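Local coordinates for protein Per a 4 allergen (Periplaneta americana, PDB 3EBW) that is a cockroach allergen of the lipocalin-like family, a beta barrel that probably binds small hydrophobic ligands in its interior, at residues I6-Y18 / G71-I83. Numbering follows the deposited sequence.
Sequences IGTSFTGLDMTKY and GTVPSWTEDTFDI. Unlike the reference sequence in segment 71-83: D79 (reference Asn).
The irregular segment 6-18 meets the turn between strands 66-72 and 80-83 most closely at T11 and E78, whose CA atoms are 4.9 Å apart. E78 grips this backbone twice: its carbonyl O accepts L13 N at 3.0 Å, and its carboxylate OE2 takes G12 N through the anti lone pair. OE2 gets there because the chain leaves CA roughly opposite the backbone N (chi1 -152°) and bends at chi2, CG passing 3.7 Å from T11 CB. D79 CB lies at the F10 ring edge, near its plane, and 3.3 Å from F10 O. W76 NE1 adds a weak bond to L13 O, which lies at the indole edge. Selenomethionine M15 then bridges two rings. Its CB sits over the W76 six-membered ring, 3.4 Å from the centroid and 8° off the normal. Bends at chi2 and chi3 carry its tip across F81, where CE stands 3.7 Å from the ring centroid and SE makes a Met-aromatic contact over the same ring. L13 CD2 lies against the start of strand 80-83. The segment leading into strand 20-27 thus packs against the 66-72/80-83 connection of the lipocalin-like barrel; I52 of strand 52-59 touches M15 and W76, while F81 meets V108 of strand 106-112.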
ATOM      1  N   ILE A   6      -2.019  -4.648 -19.116  1.00 46.58           N
ATOM      2  CA  ILE A   6      -1.852  -3.317 -18.558  1.00 44.89           C
ATOM      3  C   ILE A   6      -1.617  -2.361 -19.721  1.00 43.87           C
ATOM      4  O   ILE A   6      -0.802  -2.628 -20.627  1.00 44.10           O
ATOM      5  CB  ILE A   6      -0.622  -3.224 -17.594  1.00 52.40           C
ATOM      6  CG1 ILE A   6      -0.858  -4.049 -16.330  1.00 51.86           C
ATOM      7  CG2 ILE A   6      -0.354  -1.785 -17.195  1.00 48.67           C
ATOM      8  CD1 ILE A   6       0.353  -4.039 -15.371  1.00 51.27           C
ATOM      9  N   GLY A   7      -2.337  -1.250 -19.693  1.00 44.98           N
ATOM     10  CA  GLY A   7      -2.182  -0.253 -20.723  1.00 43.99           C
ATOM     11  C   GLY A   7      -0.733   0.162 -20.777  1.00 45.17           C
ATOM     12  O   GLY A   7       0.026  -0.081 -19.850  1.00 46.62           O
ATOM     13  N   THR A   8      -0.352   0.781 -21.884  1.00 65.76           N
ATOM     14  CA  THR A   8       1.001   1.262 -22.123  1.00 65.45           C
ATOM     15  C   THR A   8       0.944   1.690 -23.576  1.00 65.04           C
ATOM     16  O   THR A   8       0.228   1.092 -24.377  1.00 65.27           O
ATOM     17  CB  THR A   8       2.079   0.146 -21.880  1.00 55.27           C
ATOM     18  OG1 THR A   8       3.346   0.577 -22.383  1.00 54.67           O
ATOM     19  CG2 THR A   8       1.683  -1.158 -22.537  1.00 53.24           C
ATOM     20  N   SER A   9       1.660   2.752 -23.901  1.00 54.32           N
ATOM     21  CA  SER A   9       1.661   3.276 -25.255  1.00 53.05           C
ATOM     22  C   SER A   9       3.107   3.481 -25.634  1.00 54.17           C
ATOM     23  O   SER A   9       3.460   4.391 -26.379  1.00 56.31           O
ATOM     24  CB  SER A   9       0.936   4.620 -25.296  1.00 42.61           C
ATOM     25  OG  SER A   9       1.730   5.637 -24.687  1.00 41.01           O
ATOM     26  N   PHE A  10       3.953   2.626 -25.088  1.00 60.17           N
ATOM     27  CA  PHE A  10       5.380   2.694 -25.329  1.00 58.18           C
ATOM     28  C   PHE A  10       5.633   1.739 -26.485  1.00 58.04           C
ATOM     29  O   PHE A  10       4.765   0.925 -26.808  1.00 58.39           O
ATOM     30  CB  PHE A  10       6.087   2.230 -24.051  1.00 44.60           C
ATOM     31  CG  PHE A  10       7.581   2.304 -24.101  1.00 42.24           C
ATOM     32  CD1 PHE A  10       8.236   3.517 -23.984  1.00 40.71           C
ATOM     33  CD2 PHE A  10       8.340   1.142 -24.209  1.00 41.37           C
ATOM     34  CE1 PHE A  10       9.626   3.580 -23.968  1.00 41.21           C
ATOM     35  CE2 PHE A  10       9.723   1.189 -24.199  1.00 43.05           C
ATOM     36  CZ  PHE A  10      10.376   2.416 -24.074  1.00 42.83           C
ATOM     37  N   THR A  11       6.795   1.865 -27.124  1.00 42.45           N
ATOM     38  CA  THR A  11       7.187   0.977 -28.221  1.00 43.38           C
ATOM     39  C   THR A  11       8.662   1.152 -28.459  1.00 44.39           C
ATOM     40  O   THR A  11       9.273   2.096 -27.946  1.00 45.02           O
ATOM     41  CB  THR A  11       6.551   1.314 -29.558  1.00 62.26           C
ATOM     42  OG1 THR A  11       6.998   2.617 -29.946  1.00 60.45           O
ATOM     43  CG2 THR A  11       5.034   1.248 -29.491  1.00 60.82           C
ATOM     44  N   GLY A  12       9.218   0.251 -29.271  1.00 55.32           N
ATOM     45  CA  GLY A  12      10.631   0.298 -29.592  1.00 54.75           C
ATOM     46  C   GLY A  12      11.465  -0.199 -28.432  1.00 55.25           C
ATOM     47  O   GLY A  12      12.649   0.119 -28.334  1.00 54.87           O
ATOM     48  N   LEU A  13      10.838  -0.983 -27.555  1.00 52.93           N
ATOM     49  CA  LEU A  13      11.514  -1.520 -26.387  1.00 51.04           C
ATOM     50  C   LEU A  13      12.714  -2.360 -26.823  1.00 52.38           C
ATOM     51  O   LEU A  13      12.607  -3.202 -27.694  1.00 52.74           O
ATOM     52  CB  LEU A  13      10.539  -2.359 -25.547  1.00 43.58           C
ATOM     53  CG  LEU A  13      11.158  -3.088 -24.343  1.00 40.48           C
ATOM     54  CD1 LEU A  13      11.796  -2.089 -23.383  1.00 38.90           C
ATOM     55  CD2 LEU A  13      10.097  -3.925 -23.671  1.00 40.11           C
ATOM     56  N   ASP A  14      13.856  -2.112 -26.204  1.00 52.87           N
ATOM     57  CA  ASP A  14      15.082  -2.826 -26.518  1.00 52.06           C
ATOM     58  C   ASP A  14      15.780  -3.224 -25.195  1.00 52.12           C
ATOM     59  O   ASP A  14      16.623  -2.496 -24.663  1.00 49.76           O
ATOM     60  CB  ASP A  14      15.968  -1.921 -27.390  1.00 42.21           C
ATOM     61  CG  ASP A  14      17.266  -2.583 -27.805  1.00 41.32           C
ATOM     62  OD1 ASP A  14      17.387  -3.812 -27.657  1.00 39.72           O
ATOM     63  OD2 ASP A  14      18.174  -1.878 -28.289  1.00 42.12           O
HETATM   64  N   MSE A  15      15.406  -4.394 -24.679  1.00 45.23           N
HETATM   65  CA  MSE A  15      15.951  -4.901 -23.428  1.00 47.23           C
HETATM   66  C   MSE A  15      17.458  -4.931 -23.399  1.00 48.01           C
HETATM   67  O   MSE A  15      18.057  -5.199 -22.378  1.00 48.26           O
HETATM   68  CB  MSE A  15      15.383  -6.287 -23.111  1.00 58.66           C
HETATM   69  CG  MSE A  15      13.912  -6.247 -22.714  1.00 60.50           C
HETATM   70 SE   MSE A  15      13.542  -4.984 -21.250  1.00 63.21          SE
HETATM   71  CE  MSE A  15      13.906  -6.210 -19.795  1.00 61.78           C
ATOM     72  N   THR A  16      18.082  -4.637 -24.521  1.00 56.88           N
ATOM     73  CA  THR A  16      19.522  -4.625 -24.555  1.00 59.40           C
ATOM     74  C   THR A  16      19.951  -3.272 -24.027  1.00 59.75           C
ATOM     75  O   THR A  16      20.981  -3.157 -23.382  1.00 60.19           O
ATOM     76  CB  THR A  16      20.028  -4.832 -25.976  1.00 67.39           C
ATOM     77  OG1 THR A  16      19.280  -5.891 -26.580  1.00 69.96           O
ATOM     78  CG2 THR A  16      21.492  -5.225 -25.960  1.00 67.38           C
ATOM     79  N   LYS A  17      19.148  -2.249 -24.299  1.00 84.35           N
ATOM     80  CA  LYS A  17      19.437  -0.898 -23.825  1.00 84.10           C
ATOM     81  C   LYS A  17      18.983  -0.746 -22.372  1.00 83.98           C
ATOM     82  O   LYS A  17      19.187   0.297 -21.749  1.00 84.27           O
ATOM     83  CB  LYS A  17      18.705   0.137 -24.680  1.00 73.86           C
ATOM     84  CG  LYS A  17      19.313   0.412 -26.045  1.00 76.59           C
ATOM     85  CD  LYS A  17      18.497   1.484 -26.759  1.00 77.44           C
ATOM     86  CE  LYS A  17      19.075   1.881 -28.095  1.00 77.31           C
ATOM     87  NZ  LYS A  17      18.092   2.732 -28.817  1.00 78.00           N
ATOM     88  N   TYR A  18      18.356  -1.792 -21.844  1.00 50.05           N
ATOM     89  CA  TYR A  18      17.855  -1.785 -20.480  1.00 49.33           C
ATOM     90  C   TYR A  18      18.887  -2.389 -19.554  1.00 48.79           C
ATOM     91  O   TYR A  18      18.678  -2.483 -18.352  1.00 48.67           O
ATOM     92  CB  TYR A  18      16.571  -2.598 -20.394  1.00 47.16           C
ATOM     93  CG  TYR A  18      15.731  -2.224 -19.203  1.00 46.75           C
ATOM     94  CD1 TYR A  18      15.030  -1.020 -19.176  1.00 46.31           C
ATOM     95  CD2 TYR A  18      15.668  -3.052 -18.084  1.00 46.51           C
ATOM     96  CE1 TYR A  18      14.296  -0.650 -18.070  1.00 44.55           C
ATOM     97  CE2 TYR A  18      14.940  -2.692 -16.978  1.00 44.70           C
ATOM     98  CZ  TYR A  18      14.254  -1.486 -16.967  1.00 45.44           C
ATOM     99  OH  TYR A  18      13.557  -1.108 -15.837  1.00 44.15           O
ATOM    100  N   GLY A  71      17.168 -14.465 -12.992  1.00 39.77           N
ATOM    101  CA  GLY A  71      16.289 -14.943 -14.035  1.00 37.34           C
ATOM    102  C   GLY A  71      16.810 -14.410 -15.347  1.00 35.67           C
ATOM    103  O   GLY A  71      17.634 -13.497 -15.375  1.00 35.15           O
ATOM    104  N   THR A  72      16.339 -14.974 -16.444  1.00 48.33           N
ATOM    105  CA  THR A  72      16.763 -14.494 -17.752  1.00 48.95           C
ATOM    106  C   THR A  72      15.518 -13.915 -18.392  1.00 49.25           C
ATOM    107  O   THR A  72      14.399 -14.317 -18.031  1.00 49.77           O
ATOM    108  CB  THR A  72      17.268 -15.651 -18.638  1.00 32.31           C
ATOM    109  OG1 THR A  72      16.204 -16.594 -18.853  1.00 33.12           O
ATOM    110  CG2 THR A  72      18.447 -16.363 -17.965  1.00 31.98           C
ATOM    111  N   VAL A  73      15.698 -12.949 -19.293  1.00 33.12           N
ATOM    112  CA  VAL A  73      14.556 -12.389 -20.016  1.00 31.56           C
ATOM    113  C   VAL A  73      14.633 -13.019 -21.413  1.00 29.49           C
ATOM    114  O   VAL A  73      15.287 -12.512 -22.280  1.00 27.92           O
ATOM    115  CB  VAL A  73      14.562 -10.795 -20.045  1.00 37.41           C
ATOM    116  CG1 VAL A  73      15.936 -10.243 -19.748  1.00 34.88           C
ATOM    117  CG2 VAL A  73      14.050 -10.289 -21.390  1.00 39.05           C
ATOM    118  N   PRO A  74      13.953 -14.157 -21.613  1.00 36.07           N
ATOM    119  CA  PRO A  74      13.871 -14.963 -22.825  1.00 36.43           C
ATOM    120  C   PRO A  74      13.194 -14.375 -24.040  1.00 37.77           C
ATOM    121  O   PRO A  74      13.342 -14.896 -25.145  1.00 38.83           O
ATOM    122  CB  PRO A  74      13.181 -16.227 -22.338  1.00 53.84           C
ATOM    123  CG  PRO A  74      12.212 -15.699 -21.416  1.00 55.46           C
ATOM    124  CD  PRO A  74      13.039 -14.716 -20.603  1.00 54.25           C
ATOM    125  N   SER A  75      12.431 -13.312 -23.856  1.00 47.62           N
ATOM    126  CA  SER A  75      11.777 -12.675 -24.998  1.00 48.28           C
ATOM    127  C   SER A  75      11.305 -11.294 -24.642  1.00 49.35           C
ATOM    128  O   SER A  75      11.422 -10.865 -23.508  1.00 50.13           O
ATOM    129  CB  SER A  75      10.595 -13.500 -25.478  1.00 31.04           C
ATOM    130  OG  SER A  75       9.499 -13.354 -24.625  1.00 34.83           O
ATOM    131  N   TRP A  76      10.796 -10.589 -25.630  1.00 44.52           N
ATOM    132  CA  TRP A  76      10.294  -9.248 -25.405  1.00 47.13           C
ATOM    133  C   TRP A  76       9.712  -8.636 -26.660  1.00 48.42           C
ATOM    134  O   TRP A  76      10.323  -8.643 -27.727  1.00 50.60           O
ATOM    135  CB  TRP A  76      11.385  -8.352 -24.798  1.00 46.13           C
ATOM    136  CG  TRP A  76      12.372  -7.705 -25.710  1.00 48.31           C
ATOM    137  CD1 TRP A  76      12.170  -6.598 -26.494  1.00 48.13           C
ATOM    138  CD2 TRP A  76      13.773  -8.006 -25.801  1.00 48.79           C
ATOM    139  NE1 TRP A  76      13.371  -6.183 -27.049  1.00 48.18           N
ATOM    140  CE2 TRP A  76      14.363  -7.031 -26.636  1.00 48.24           C
ATOM    141  CE3 TRP A  76      14.589  -8.997 -25.247  1.00 49.37           C
ATOM    142  CZ2 TRP A  76      15.724  -7.025 -26.920  1.00 48.39           C
ATOM    143  CZ3 TRP A  76      15.938  -8.981 -25.531  1.00 48.69           C
ATOM    144  CH2 TRP A  76      16.492  -8.004 -26.356  1.00 48.91           C
ATOM    145  N   THR A  77       8.493  -8.139 -26.528  1.00 43.29           N
ATOM    146  CA  THR A  77       7.778  -7.513 -27.622  1.00 44.86           C
ATOM    147  C   THR A  77       8.080  -6.031 -27.747  1.00 44.74           C
ATOM    148  O   THR A  77       9.087  -5.544 -27.242  1.00 44.42           O
ATOM    149  CB  THR A  77       6.291  -7.700 -27.456  1.00 55.61           C
ATOM    150  OG1 THR A  77       6.057  -9.020 -26.978  1.00 55.00           O
ATOM    151  CG2 THR A  77       5.586  -7.556 -28.803  1.00 60.54           C
ATOM    152  N   GLU A  78       7.198  -5.325 -28.441  1.00 57.25           N
ATOM    153  CA  GLU A  78       7.352  -3.903 -28.693  1.00 58.20           C
ATOM    154  C   GLU A  78       7.350  -3.078 -27.401  1.00 57.81           C
ATOM    155  O   GLU A  78       8.017  -2.046 -27.319  1.00 57.30           O
ATOM    156  CB  GLU A  78       6.250  -3.456 -29.653  1.00 66.44           C
ATOM    157  CG  GLU A  78       6.631  -2.264 -30.518  1.00 69.76           C
ATOM    158  CD  GLU A  78       7.954  -2.456 -31.222  1.00 70.12           C
ATOM    159  OE1 GLU A  78       8.044  -3.335 -32.104  1.00 69.66           O
ATOM    160  OE2 GLU A  78       8.909  -1.725 -30.884  1.00 69.88           O
ATOM    161  N   ASP A  79       6.623  -3.550 -26.392  1.00 48.62           N
ATOM    162  CA  ASP A  79       6.557  -2.870 -25.092  1.00 47.45           C
ATOM    163  C   ASP A  79       6.241  -3.893 -23.992  1.00 47.68           C
ATOM    164  O   ASP A  79       5.468  -3.624 -23.075  1.00 46.51           O
ATOM    165  CB  ASP A  79       5.460  -1.823 -25.125  1.00 38.86           C
ATOM    166  CG  ASP A  79       4.071  -2.439 -25.289  1.00 39.03           C
ATOM    167  OD1 ASP A  79       3.969  -3.668 -25.491  1.00 39.62           O
ATOM    168  OD2 ASP A  79       3.074  -1.687 -25.214  1.00 40.93           O
ATOM    169  N   THR A  80       6.851  -5.070 -24.089  1.00 55.48           N
ATOM    170  CA  THR A  80       6.597  -6.141 -23.140  1.00 53.59           C
ATOM    171  C   THR A  80       7.836  -6.966 -22.944  1.00 51.11           C
ATOM    172  O   THR A  80       8.617  -7.086 -23.857  1.00 49.79           O
ATOM    173  CB  THR A  80       5.484  -7.047 -23.693  1.00 66.69           C
ATOM    174  OG1 THR A  80       4.220  -6.525 -23.281  1.00 67.98           O
ATOM    175  CG2 THR A  80       5.653  -8.489 -23.249  1.00 66.60           C
ATOM    176  N   PHE A  81       8.059  -7.501 -21.750  1.00 46.77           N
ATOM    177  CA  PHE A  81       9.213  -8.375 -21.594  1.00 47.06           C
ATOM    178  C   PHE A  81       8.885  -9.494 -20.647  1.00 46.77           C
ATOM    179  O   PHE A  81       8.110  -9.313 -19.731  1.00 48.48           O
ATOM    180  CB  PHE A  81      10.481  -7.619 -21.165  1.00 41.04           C
ATOM    181  CG  PHE A  81      10.405  -6.966 -19.823  1.00 41.27           C
ATOM    182  CD1 PHE A  81       9.945  -5.663 -19.701  1.00 41.01           C
ATOM    183  CD2 PHE A  81      10.877  -7.620 -18.688  1.00 40.53           C
ATOM    184  CE1 PHE A  81       9.965  -5.028 -18.473  1.00 43.25           C
ATOM    185  CE2 PHE A  81      10.896  -6.989 -17.465  1.00 38.89           C
ATOM    186  CZ  PHE A  81      10.443  -5.697 -17.355  1.00 42.30           C
ATOM    187  N   ASP A  82       9.424 -10.677 -20.894  1.00 46.04           N
ATOM    188  CA  ASP A  82       9.140 -11.799 -20.022  1.00 45.78           C
ATOM    189  C   ASP A  82      10.366 -12.178 -19.177  1.00 46.82           C
ATOM    190  O   ASP A  82      11.512 -11.862 -19.527  1.00 44.35           O
ATOM    191  CB  ASP A  82       8.658 -12.999 -20.844  1.00 44.06           C
ATOM    192  CG  ASP A  82       7.431 -12.665 -21.745  1.00 47.67           C
ATOM    193  OD1 ASP A  82       6.603 -13.582 -22.008  1.00 44.97           O
ATOM    194  OD2 ASP A  82       7.298 -11.491 -22.205  1.00 50.33           O
ATOM    195  N   ILE A  83      10.114 -12.824 -18.041  1.00 40.42           N
ATOM    196  CA  ILE A  83      11.170 -13.262 -17.160  1.00 41.64           C
ATOM    197  C   ILE A  83      11.031 -14.755 -16.982  1.00 45.16           C
ATOM    198  O   ILE A  83       9.922 -15.277 -16.871  1.00 42.58           O
ATOM    199  CB  ILE A  83      11.080 -12.564 -15.833  1.00 26.69           C
ATOM    200  CG1 ILE A  83      11.106 -11.055 -16.087  1.00 24.63           C
ATOM    201  CG2 ILE A  83      12.224 -13.014 -14.914  1.00 23.57           C
ATOM    202  CD1 ILE A  83      12.409 -10.470 -16.505  1.00 22.97           C
TER